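Local atomic coordinates of Afp1 (Serratia entomophila, PDB entry 6RBN), a protein that probably forms, as a gp19-like tail tube protein, part of the inner tube inside the sheath of a contractile injection system, the anti-feeding prophage. Residues Phe30-Asp41 with Gly57-Lys68. Residues are numbered along the deposited sequence; the frame is centred on the assembly and turned at random.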
ATOM      1  N   PHE A  30      35.228 -20.001 -20.839  1.00 66.70           N
ATOM      2  CA  PHE A  30      34.340 -20.912 -20.134  1.00 66.70           C
ATOM      3  C   PHE A  30      33.490 -20.152 -19.127  1.00 66.70           C
ATOM      4  O   PHE A  30      33.826 -19.047 -18.703  1.00 66.70           O
ATOM      5  CB  PHE A  30      35.123 -22.019 -19.423  1.00 66.70           C
ATOM      6  CG  PHE A  30      35.693 -23.044 -20.349  1.00 66.70           C
ATOM      7  CD1 PHE A  30      34.908 -24.076 -20.818  1.00 66.70           C
ATOM      8  CD2 PHE A  30      37.007 -22.973 -20.759  1.00 66.70           C
ATOM      9  CE1 PHE A  30      35.425 -25.020 -21.674  1.00 66.70           C
ATOM     10  CE2 PHE A  30      37.528 -23.917 -21.613  1.00 66.70           C
ATOM     11  CZ  PHE A  30      36.735 -24.938 -22.070  1.00 66.70           C
ATOM     12  N   THR A  31      32.376 -20.771 -18.748  1.00 66.21           N
ATOM     13  CA  THR A  31      31.458 -20.214 -17.766  1.00 66.21           C
ATOM     14  C   THR A  31      31.767 -20.715 -16.363  1.00 66.21           C
ATOM     15  O   THR A  31      31.808 -19.932 -15.412  1.00 66.21           O
ATOM     16  CB  THR A  31      30.021 -20.569 -18.138  1.00 66.21           C
ATOM     17  OG1 THR A  31      29.762 -20.119 -19.467  1.00 66.21           O
ATOM     18  CG2 THR A  31      29.042 -19.897 -17.201  1.00 66.21           C
ATOM     19  N   SER A  32      31.982 -22.018 -16.224  1.00 66.90           N
ATOM     20  CA  SER A  32      32.250 -22.631 -14.936  1.00 66.90           C
ATOM     21  C   SER A  32      33.522 -23.460 -15.017  1.00 66.90           C
ATOM     22  O   SER A  32      33.965 -23.850 -16.097  1.00 66.90           O
ATOM     23  CB  SER A  32      31.087 -23.511 -14.478  1.00 66.90           C
ATOM     24  OG  SER A  32      29.913 -22.746 -14.286  1.00 66.90           O
ATOM     25  N   ALA A  33      34.095 -23.720 -13.846  1.00 67.09           N
ATOM     26  CA  ALA A  33      35.284 -24.558 -13.725  1.00 67.09           C
ATOM     27  C   ALA A  33      35.315 -25.080 -12.298  1.00 67.09           C
ATOM     28  O   ALA A  33      35.518 -24.300 -11.366  1.00 67.09           O
ATOM     29  CB  ALA A  33      36.543 -23.770 -14.048  1.00 67.09           C
ATOM     30  N   SER A  34      35.112 -26.379 -12.123  1.00 68.02           N
ATOM     31  CA  SER A  34      35.047 -26.965 -10.795  1.00 68.02           C
ATOM     32  C   SER A  34      35.810 -28.280 -10.759  1.00 68.02           C
ATOM     33  O   SER A  34      36.129 -28.867 -11.794  1.00 68.02           O
ATOM     34  CB  SER A  34      33.596 -27.192 -10.359  1.00 68.02           C
ATOM     35  OG  SER A  34      32.969 -28.160 -11.178  1.00 68.02           O
ATOM     36  N   GLY A  35      36.104 -28.730  -9.546  1.00 68.83           N
ATOM     37  CA  GLY A  35      36.713 -30.026  -9.341  1.00 68.83           C
ATOM     38  C   GLY A  35      38.220 -30.051  -9.346  1.00 68.83           C
ATOM     39  O   GLY A  35      38.804 -31.099  -9.633  1.00 68.83           O
ATOM     40  N   LEU A  36      38.875 -28.938  -9.034  1.00 68.88           N
ATOM     41  CA  LEU A  36      40.333 -28.872  -9.088  1.00 68.88           C
ATOM     42  C   LEU A  36      40.910 -29.134  -7.699  1.00 68.88           C
ATOM     43  O   LEU A  36      41.646 -28.333  -7.131  1.00 68.88           O
ATOM     44  CB  LEU A  36      40.784 -27.526  -9.646  1.00 68.88           C
ATOM     45  CG  LEU A  36      40.709 -27.332 -11.166  1.00 68.88           C
ATOM     46  CD1 LEU A  36      39.325 -26.954 -11.664  1.00 68.88           C
ATOM     47  CD2 LEU A  36      41.721 -26.327 -11.626  1.00 68.88           C
ATOM     48  N   ASP A  37      40.587 -30.308  -7.174  1.00 70.14           N
ATOM     49  CA  ASP A  37      40.911 -30.665  -5.804  1.00 70.14           C
ATOM     50  C   ASP A  37      42.262 -31.367  -5.736  1.00 70.14           C
ATOM     51  O   ASP A  37      42.823 -31.794  -6.746  1.00 70.14           O
ATOM     52  CB  ASP A  37      39.825 -31.569  -5.223  1.00 70.14           C
ATOM     53  CG  ASP A  37      38.459 -30.922  -5.249  1.00 70.14           C
ATOM     54  OD1 ASP A  37      38.387 -29.679  -5.290  1.00 70.14           O
ATOM     55  OD2 ASP A  37      37.450 -31.657  -5.218  1.00 70.14           O
ATOM     56  N   ILE A  38      42.782 -31.477  -4.519  1.00 66.56           N
ATOM     57  CA  ILE A  38      43.974 -32.266  -4.218  1.00 66.56           C
ATOM     58  C   ILE A  38      43.566 -33.210  -3.097  1.00 66.56           C
ATOM     59  O   ILE A  38      43.493 -32.803  -1.935  1.00 66.56           O
ATOM     60  CB  ILE A  38      45.171 -31.402  -3.808  1.00 66.56           C
ATOM     61  CG1 ILE A  38      45.564 -30.445  -4.925  1.00 66.56           C
ATOM     62  CG2 ILE A  38      46.362 -32.270  -3.458  1.00 66.56           C
ATOM     63  CD1 ILE A  38      46.564 -29.412  -4.494  1.00 66.56           C
ATOM     64  N   ASN A  39      43.293 -34.467  -3.431  1.00 67.15           N
ATOM     65  CA  ASN A  39      42.767 -35.436  -2.482  1.00 67.15           C
ATOM     66  C   ASN A  39      43.780 -36.545  -2.244  1.00 67.15           C
ATOM     67  O   ASN A  39      44.444 -36.995  -3.177  1.00 67.15           O
ATOM     68  CB  ASN A  39      41.466 -36.047  -2.992  1.00 67.15           C
ATOM     69  CG  ASN A  39      40.332 -35.055  -3.038  1.00 67.15           C
ATOM     70  OD1 ASN A  39      40.150 -34.259  -2.124  1.00 67.15           O
ATOM     71  ND2 ASN A  39      39.557 -35.097  -4.112  1.00 67.15           N
ATOM     72  N   PHE A  40      43.885 -36.990  -0.995  1.00 66.41           N
ATOM     73  CA  PHE A  40      44.740 -38.099  -0.605  1.00 66.41           C
ATOM     74  C   PHE A  40      43.905 -39.220  -0.006  1.00 66.41           C
ATOM     75  O   PHE A  40      42.777 -39.014   0.446  1.00 66.41           O
ATOM     76  CB  PHE A  40      45.795 -37.668   0.420  1.00 66.41           C
ATOM     77  CG  PHE A  40      46.927 -36.883  -0.162  1.00 66.41           C
ATOM     78  CD1 PHE A  40      48.037 -37.528  -0.670  1.00 66.41           C
ATOM     79  CD2 PHE A  40      46.879 -35.504  -0.209  1.00 66.41           C
ATOM     80  CE1 PHE A  40      49.085 -36.811  -1.203  1.00 66.41           C
ATOM     81  CE2 PHE A  40      47.923 -34.782  -0.746  1.00 66.41           C
ATOM     82  CZ  PHE A  40      49.025 -35.437  -1.244  1.00 66.41           C
ATOM     83  N   ASP A  41      44.478 -40.417  -0.007  1.00 69.71           N
ATOM     84  CA  ASP A  41      43.934 -41.534   0.745  1.00 69.71           C
ATOM     85  C   ASP A  41      44.595 -41.596   2.118  1.00 69.71           C
ATOM     86  O   ASP A  41      45.535 -40.859   2.414  1.00 69.71           O
ATOM     87  CB  ASP A  41      44.131 -42.841  -0.014  1.00 69.71           C
ATOM     88  CG  ASP A  41      43.266 -42.930  -1.251  1.00 69.71           C
ATOM     89  OD1 ASP A  41      42.164 -42.348  -1.251  1.00 69.71           O
ATOM     90  OD2 ASP A  41      43.687 -43.580  -2.228  1.00 69.71           O
ATOM     91  N   GLY A  57      48.005 -41.512   2.247  1.00 66.75           N
ATOM     92  CA  GLY A  57      48.167 -42.502   1.202  1.00 66.75           C
ATOM     93  C   GLY A  57      48.676 -41.889  -0.080  1.00 66.75           C
ATOM     94  O   GLY A  57      49.408 -40.897  -0.077  1.00 66.75           O
ATOM     95  N   GLN A  58      48.282 -42.484  -1.195  1.00 67.12           N
ATOM     96  CA  GLN A  58      48.636 -41.959  -2.504  1.00 67.12           C
ATOM     97  C   GLN A  58      47.497 -41.115  -3.052  1.00 67.12           C
ATOM     98  O   GLN A  58      46.323 -41.463  -2.904  1.00 67.12           O
ATOM     99  CB  GLN A  58      49.006 -43.092  -3.462  1.00 67.12           C
ATOM    100  CG  GLN A  58      47.976 -44.187  -3.615  1.00 67.12           C
ATOM    101  CD  GLN A  58      48.472 -45.303  -4.500  1.00 67.12           C
ATOM    102  OE1 GLN A  58      49.549 -45.216  -5.079  1.00 67.12           O
ATOM    103  NE2 GLN A  58      47.696 -46.368  -4.597  1.00 67.12           N
ATOM    104  N   ARG A  59      47.852 -39.986  -3.654  1.00 69.11           N
ATOM    105  CA  ARG A  59      46.858 -39.032  -4.116  1.00 69.11           C
ATOM    106  C   ARG A  59      46.182 -39.526  -5.387  1.00 69.11           C
ATOM    107  O   ARG A  59      46.833 -40.040  -6.298  1.00 69.11           O
ATOM    108  CB  ARG A  59      47.501 -37.660  -4.326  1.00 69.11           C
ATOM    109  CG  ARG A  59      48.706 -37.632  -5.237  1.00 69.11           C
ATOM    110  CD  ARG A  59      49.325 -36.246  -5.285  1.00 69.11           C
ATOM    111  NE  ARG A  59      48.475 -35.284  -5.975  1.00 69.11           N
ATOM    112  CZ  ARG A  59      48.660 -33.968  -5.942  1.00 69.11           C
ATOM    113  NH1 ARG A  59      47.842 -33.166  -6.607  1.00 69.11           N
ATOM    114  NH2 ARG A  59      49.665 -33.454  -5.246  1.00 69.11           N
ATOM    115  N   GLN A  60      44.859 -39.403  -5.426  1.00 68.83           N
ATOM    116  CA  GLN A  60      44.118 -39.903  -6.570  1.00 68.83           C
ATOM    117  C   GLN A  60      43.877 -38.807  -7.600  1.00 68.83           C
ATOM    118  O   GLN A  60      44.197 -37.636  -7.397  1.00 68.83           O
ATOM    119  CB  GLN A  60      42.795 -40.538  -6.143  1.00 68.83           C
ATOM    120  CG  GLN A  60      41.798 -39.626  -5.478  1.00 68.83           C
ATOM    121  CD  GLN A  60      41.891 -39.694  -3.978  1.00 68.83           C
ATOM    122  OE1 GLN A  60      42.904 -40.114  -3.432  1.00 68.83           O
ATOM    123  NE2 GLN A  60      40.811 -39.332  -3.299  1.00 68.83           N
ATOM    124  N   ALA A  61      43.303 -39.220  -8.721  1.00 69.03           N
ATOM    125  CA  ALA A  61      43.221 -38.368  -9.892  1.00 69.03           C
ATOM    126  C   ALA A  61      42.137 -37.309  -9.719  1.00 69.03           C
ATOM    127  O   ALA A  61      41.091 -37.580  -9.124  1.00 69.03           O
ATOM    128  CB  ALA A  61      42.918 -39.201 -11.128  1.00 69.03           C
ATOM    129  N   PRO A  62      42.357 -36.102 -10.223  1.00 67.97           N
ATOM    130  CA  PRO A  62      41.300 -35.092 -10.213  1.00 67.97           C
ATOM    131  C   PRO A  62      40.337 -35.267 -11.376  1.00 67.97           C
ATOM    132  O   PRO A  62      40.712 -35.680 -12.474  1.00 67.97           O
ATOM    133  CB  PRO A  62      42.079 -33.778 -10.334  1.00 67.97           C
ATOM    134  CG  PRO A  62      43.312 -34.153 -11.041  1.00 67.97           C
ATOM    135  CD  PRO A  62      43.661 -35.531 -10.592  1.00 67.97           C
ATOM    136  N   ASN A  63      39.074 -34.951 -11.109  1.00 69.69           N
ATOM    137  CA  ASN A  63      38.019 -34.950 -12.116  1.00 69.69           C
ATOM    138  C   ASN A  63      37.521 -33.520 -12.256  1.00 69.69           C
ATOM    139  O   ASN A  63      36.919 -32.974 -11.328  1.00 69.69           O
ATOM    140  CB  ASN A  63      36.889 -35.900 -11.734  1.00 69.69           C
ATOM    141  CG  ASN A  63      37.326 -37.346 -11.741  1.00 69.69           C
ATOM    142  OD1 ASN A  63      37.374 -38.000 -10.699  1.00 69.69           O
ATOM    143  ND2 ASN A  63      37.646 -37.856 -12.920  1.00 69.69           N
ATOM    144  N   ILE A  64      37.765 -32.924 -13.416  1.00 66.23           N
ATOM    145  CA  ILE A  64      37.622 -31.490 -13.625  1.00 66.23           C
ATOM    146  C   ILE A  64      36.472 -31.250 -14.585  1.00 66.23           C
ATOM    147  O   ILE A  64      36.394 -31.883 -15.641  1.00 66.23           O
ATOM    148  CB  ILE A  64      38.937 -30.897 -14.153  1.00 66.23           C
ATOM    149  CG1 ILE A  64      40.021 -31.100 -13.103  1.00 66.23           C
ATOM    150  CG2 ILE A  64      38.788 -29.430 -14.494  1.00 66.23           C
ATOM    151  CD1 ILE A  64      41.383 -30.881 -13.614  1.00 66.23           C
ATOM    152  N   THR A  65      35.577 -30.337 -14.217  1.00 67.68           N
ATOM    153  CA  THR A  65      34.395 -30.016 -15.002  1.00 67.68           C
ATOM    154  C   THR A  65      34.524 -28.608 -15.558  1.00 67.68           C
ATOM    155  O   THR A  65      34.653 -27.648 -14.795  1.00 67.68           O
ATOM    156  CB  THR A  65      33.133 -30.133 -14.148  1.00 67.68           C
ATOM    157  OG1 THR A  65      32.934 -31.499 -13.764  1.00 67.68           O
ATOM    158  CG2 THR A  65      31.929 -29.621 -14.903  1.00 67.68           C
ATOM    159  N   LEU A  66      34.492 -28.490 -16.880  1.00 65.54           N
ATOM    160  CA  LEU A  66      34.456 -27.210 -17.572  1.00 65.54           C
ATOM    161  C   LEU A  66      33.152 -27.121 -18.349  1.00 65.54           C
ATOM    162  O   LEU A  66      32.683 -28.123 -18.895  1.00 65.54           O
ATOM    163  CB  LEU A  66      35.638 -27.059 -18.529  1.00 65.54           C
ATOM    164  CG  LEU A  66      37.053 -27.024 -17.962  1.00 65.54           C
ATOM    165  CD1 LEU A  66      38.061 -27.005 -19.087  1.00 65.54           C
ATOM    166  CD2 LEU A  66      37.235 -25.822 -17.083  1.00 65.54           C
ATOM    167  N   SER A  67      32.559 -25.934 -18.400  1.00 66.38           N
ATOM    168  CA  SER A  67      31.318 -25.767 -19.141  1.00 66.38           C
ATOM    169  C   SER A  67      31.299 -24.416 -19.836  1.00 66.38           C
ATOM    170  O   SER A  67      31.617 -23.396 -19.221  1.00 66.38           O
ATOM    171  CB  SER A  67      30.100 -25.907 -18.228  1.00 66.38           C
ATOM    172  OG  SER A  67      30.029 -24.838 -17.313  1.00 66.38           O
ATOM    173  N   LYS A  68      30.924 -24.417 -21.112  1.00 67.57           N
ATOM    174  CA  LYS A  68      30.807 -23.200 -21.898  1.00 67.57           C
ATOM    175  C   LYS A  68      29.583 -23.307 -22.792  1.00 67.57           C
ATOM    176  O   LYS A  68      28.930 -24.348 -22.863  1.00 67.57           O
ATOM    177  CB  LYS A  68      32.056 -22.945 -22.741  1.00 67.57           C
ATOM    178  CG  LYS A  68      32.269 -23.958 -23.837  1.00 67.57           C
ATOM    179  CD  LYS A  68      33.469 -23.585 -24.668  1.00 67.57           C
ATOM    180  CE  LYS A  68      33.154 -22.354 -25.489  1.00 67.57           C
ATOM    181  NZ  LYS A  68      34.243 -21.993 -26.422  1.00 67.57           N
TER
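Ser67 O takes two backbone donors, Thr31 N at 2.8 Å and, weakly, Ser32 N, where strand 32-34 starts its antiparallel pairing with strand 63-68. The pair belongs to the beta-barrel fold of gp19-like tail tube proteins; beyond Gly35 the two segments run out together toward the hairpin of strands 38-46 and 52-56. Ser34 and Thr65 form a hydrogen-bonded pair, Thr65 N reaching Ser34 O at 2.9 Å with a nearly straight N-H...O angle of 175°. On the face of Ala33 and Leu66, Leu66 CD2 packs on Ala33 CB, while Leu66 CB lies over one face of the Phe30 ring, 4.1 Å from the centroid, a CH-pi contact. Leu23 and Leu139 also touch Leu66. The regular pairing ends at Ser34, just before the inverse gamma turn centred on Leu36; Leu36 CD1 still meets Ile64 CG2. Ser32, Ala33, Ile38 and Asn39 pair with a strand of a neighbouring subunit, continuing the sheet across the interface. Farther out, Arg59 CB sits over the Phe40 ring; a bend at chi3 (-69°) turns the end of the Arg59 side chain toward Ile38, whose CG2 lies over one guanidinium face, 3.6 Å from Arg59 NH1.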